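PDB 2F3O: pyruvate formate-lyase 2 from Archaeoglobus fulgidus, which is of unknown function but belongs to the glycyl radical enzymes and probably acts as a lyase or dehydratase related to pyruvate formate-lyase. Local coordinates for residues A[395-400]-A[722-727]. Numbering follows the deposited sequence.
Sequences NLALFF and HVQFNI
L398 and V723 form the hydrogen-bonded pair of a buried antiparallel strand contact, where strand 396-400 meets strand 722-728 in the core of the chain. L398 N donates to V723 O at 2.8 Å, and V723 N returns a bond to L398 O at 3.0 Å. The two strand axes make an angle of 157°. On the face of L398 and V723, the two side chains run side by side, L398 CB lying 3.8 Å from V723 CG1. F400 comes in aslant, with V723 CG1 in the plane of its ring and 3.7 Å from CE1. The ring reaches this methyl because CG is anti to the carbonyl carbon (chi1 -61°), and the F400 side chain also packs on M716 of helix 704-717. With an alanine at F400, the methyl V723 CG1 and M716 would probably lose their aromatic neighbour and a gap would open between strand and helix. Farther along this face, L398 CD1 meets the edge of the F725 ring, and helices 379-390 and 704-717 pack over the layer. Strand 396-400 is paired on its other edge with the parallel strand 368-373, so the contact is the antiparallel step in a mixed sheet of the PFL-like fold, joining the pyruvate formate lyase-like region to the glycine radical region. The opposite face carries the non-hydrogen-bonded pair F399 and H722. Here H722 CD2 sits over one face of the F399 ring, 3.8 Å from CZ and toward the rim, with the ring planes at 59°. Beside it, A397 CB lies at the edge of the imidazole, 3.9 Å from H722 NE2, while H722 ND1 is hydrogen-bonded to the backbone N of L691.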
loop_
_atom_site.group_PDB
_atom_site.type_symbol
_atom_site.label_atom_id
_atom_site.label_comp_id
_atom_site.label_asym_id
_atom_site.label_seq_id
_atom_site.Cartn_x
_atom_site.Cartn_y
_atom_site.Cartn_z
ATOM N N ASN A 395 9.039 -46.523 11.540
ATOM C CA ASN A 395 8.844 -45.687 10.360
ATOM C C ASN A 395 7.653 -44.729 10.474
ATOM O O ASN A 395 7.087 -44.291 9.465
ATOM C CB ASN A 395 8.772 -46.538 9.083
ATOM C CG ASN A 395 7.549 -47.486 9.029
ATOM O OD1 ASN A 395 7.289 -48.088 7.994
ATOM N ND2 ASN A 395 6.816 -47.622 10.118
ATOM N N LEU A 396 7.279 -44.437 11.718
ATOM C CA LEU A 396 6.160 -43.559 12.046
ATOM C C LEU A 396 6.661 -42.377 12.838
ATOM O O LEU A 396 7.658 -42.480 13.538
ATOM C CB LEU A 396 5.151 -44.300 12.919
ATOM C CG LEU A 396 3.817 -44.744 12.330
ATOM C CD1 LEU A 396 4.000 -45.215 10.924
ATOM C CD2 LEU A 396 3.192 -45.841 13.180
ATOM N N ALA A 397 5.976 -41.246 12.732
ATOM C CA ALA A 397 6.211 -40.153 13.664
ATOM C C ALA A 397 4.871 -39.666 14.142
ATOM O O ALA A 397 3.909 -39.626 13.372
ATOM C CB ALA A 397 6.958 -39.045 13.020
ATOM N N LEU A 398 4.804 -39.299 15.414
ATOM C CA LEU A 398 3.546 -38.890 16.013
ATOM C C LEU A 398 3.533 -37.400 16.294
ATOM O O LEU A 398 4.456 -36.870 16.899
ATOM C CB LEU A 398 3.293 -39.694 17.291
ATOM C CG LEU A 398 3.069 -41.185 17.021
ATOM C CD1 LEU A 398 2.977 -41.938 18.313
ATOM C CD2 LEU A 398 1.806 -41.394 16.192
ATOM N N PHE A 399 2.484 -36.729 15.843
ATOM C CA PHE A 399 2.372 -35.284 15.985
ATOM C C PHE A 399 1.128 -34.946 16.795
ATOM O O PHE A 399 0.018 -35.378 16.467
ATOM C CB PHE A 399 2.292 -34.630 14.608
ATOM C CG PHE A 399 3.586 -34.664 13.838
ATOM C CD1 PHE A 399 3.978 -35.796 13.153
ATOM C CD2 PHE A 399 4.401 -33.551 13.789
ATOM C CE1 PHE A 399 5.166 -35.813 12.465
ATOM C CE2 PHE A 399 5.580 -33.567 13.087
ATOM C CZ PHE A 399 5.962 -34.695 12.422
ATOM N N PHE A 400 1.307 -34.172 17.857
ATOM C CA PHE A 400 0.212 -33.909 18.787
ATOM C C PHE A 400 -0.452 -32.577 18.486
ATOM O O PHE A 400 0.181 -31.531 18.615
ATOM C CB PHE A 400 0.718 -34.024 20.229
ATOM C CG PHE A 400 1.249 -35.404 20.558
ATOM C CD1 PHE A 400 2.605 -35.688 20.475
ATOM C CD2 PHE A 400 0.380 -36.441 20.885
ATOM C CE1 PHE A 400 3.086 -36.965 20.732
ATOM C CE2 PHE A 400 0.866 -37.724 21.150
ATOM C CZ PHE A 400 2.218 -37.982 21.071
ATOM N N HIS A 722 6.000 -33.642 19.317
ATOM C CA HIS A 722 6.285 -34.752 18.443
ATOM C C HIS A 722 7.005 -35.851 19.210
ATOM O O HIS A 722 7.818 -35.564 20.073
ATOM C CB HIS A 722 7.077 -34.232 17.239
ATOM C CG HIS A 722 7.985 -35.233 16.592
ATOM N ND1 HIS A 722 9.254 -35.497 17.059
ATOM C CD2 HIS A 722 7.832 -35.983 15.476
ATOM C CE1 HIS A 722 9.832 -36.396 16.282
ATOM N NE2 HIS A 722 8.990 -36.707 15.312
ATOM N N VAL A 723 6.675 -37.105 18.924
ATOM C CA VAL A 723 7.421 -38.222 19.468
ATOM C C VAL A 723 7.580 -39.262 18.376
ATOM O O VAL A 723 6.706 -39.402 17.517
ATOM C CB VAL A 723 6.740 -38.818 20.741
ATOM C CG1 VAL A 723 5.515 -39.677 20.412
ATOM C CG2 VAL A 723 7.740 -39.610 21.568
ATOM N N GLN A 724 8.711 -39.957 18.375
ATOM C CA GLN A 724 8.890 -41.100 17.496
ATOM C C GLN A 724 9.655 -42.199 18.211
ATOM O O GLN A 724 10.505 -41.942 19.071
ATOM C CB GLN A 724 9.611 -40.700 16.215
ATOM C CG GLN A 724 10.983 -40.150 16.456
ATOM C CD GLN A 724 11.710 -39.873 15.189
ATOM O OE1 GLN A 724 11.116 -39.806 14.111
ATOM N NE2 GLN A 724 13.018 -39.705 15.297
ATOM N N PHE A 725 9.352 -43.436 17.840
ATOM C CA PHE A 725 9.891 -44.582 18.545
ATOM C C PHE A 725 10.777 -45.501 17.731
ATOM O O PHE A 725 10.585 -45.698 16.538
ATOM C CB PHE A 725 8.751 -45.415 19.073
ATOM C CG PHE A 725 7.958 -44.749 20.153
ATOM C CD1 PHE A 725 6.655 -44.321 19.909
ATOM C CD2 PHE A 725 8.506 -44.572 21.424
ATOM C CE1 PHE A 725 5.910 -43.725 20.910
ATOM C CE2 PHE A 725 7.777 -43.970 22.430
ATOM C CZ PHE A 725 6.472 -43.548 22.178
ATOM N N ASN A 726 11.740 -46.091 18.419
ATOM C CA ASN A 726 12.566 -47.147 17.863
ATOM C C ASN A 726 12.502 -48.395 18.722
ATOM O O ASN A 726 12.705 -48.333 19.935
ATOM C CB ASN A 726 14.014 -46.694 17.783
ATOM C CG ASN A 726 14.352 -46.101 16.452
ATOM O OD1 ASN A 726 13.760 -46.459 15.427
ATOM N ND2 ASN A 726 15.311 -45.188 16.448
ATOM N N ILE A 727 12.219 -49.524 18.086
ATOM C CA ILE A 727 12.319 -50.814 18.758
ATOM C C ILE A 727 13.525 -51.536 18.165
ATOM O O ILE A 727 13.526 -51.960 17.012
ATOM C CB ILE A 727 11.037 -51.640 18.622
ATOM C CG1 ILE A 727 9.826 -50.843 19.114
ATOM C CG2 ILE A 727 11.154 -52.908 19.398
ATOM C CD1 ILE A 727 9.948 -50.294 20.505
#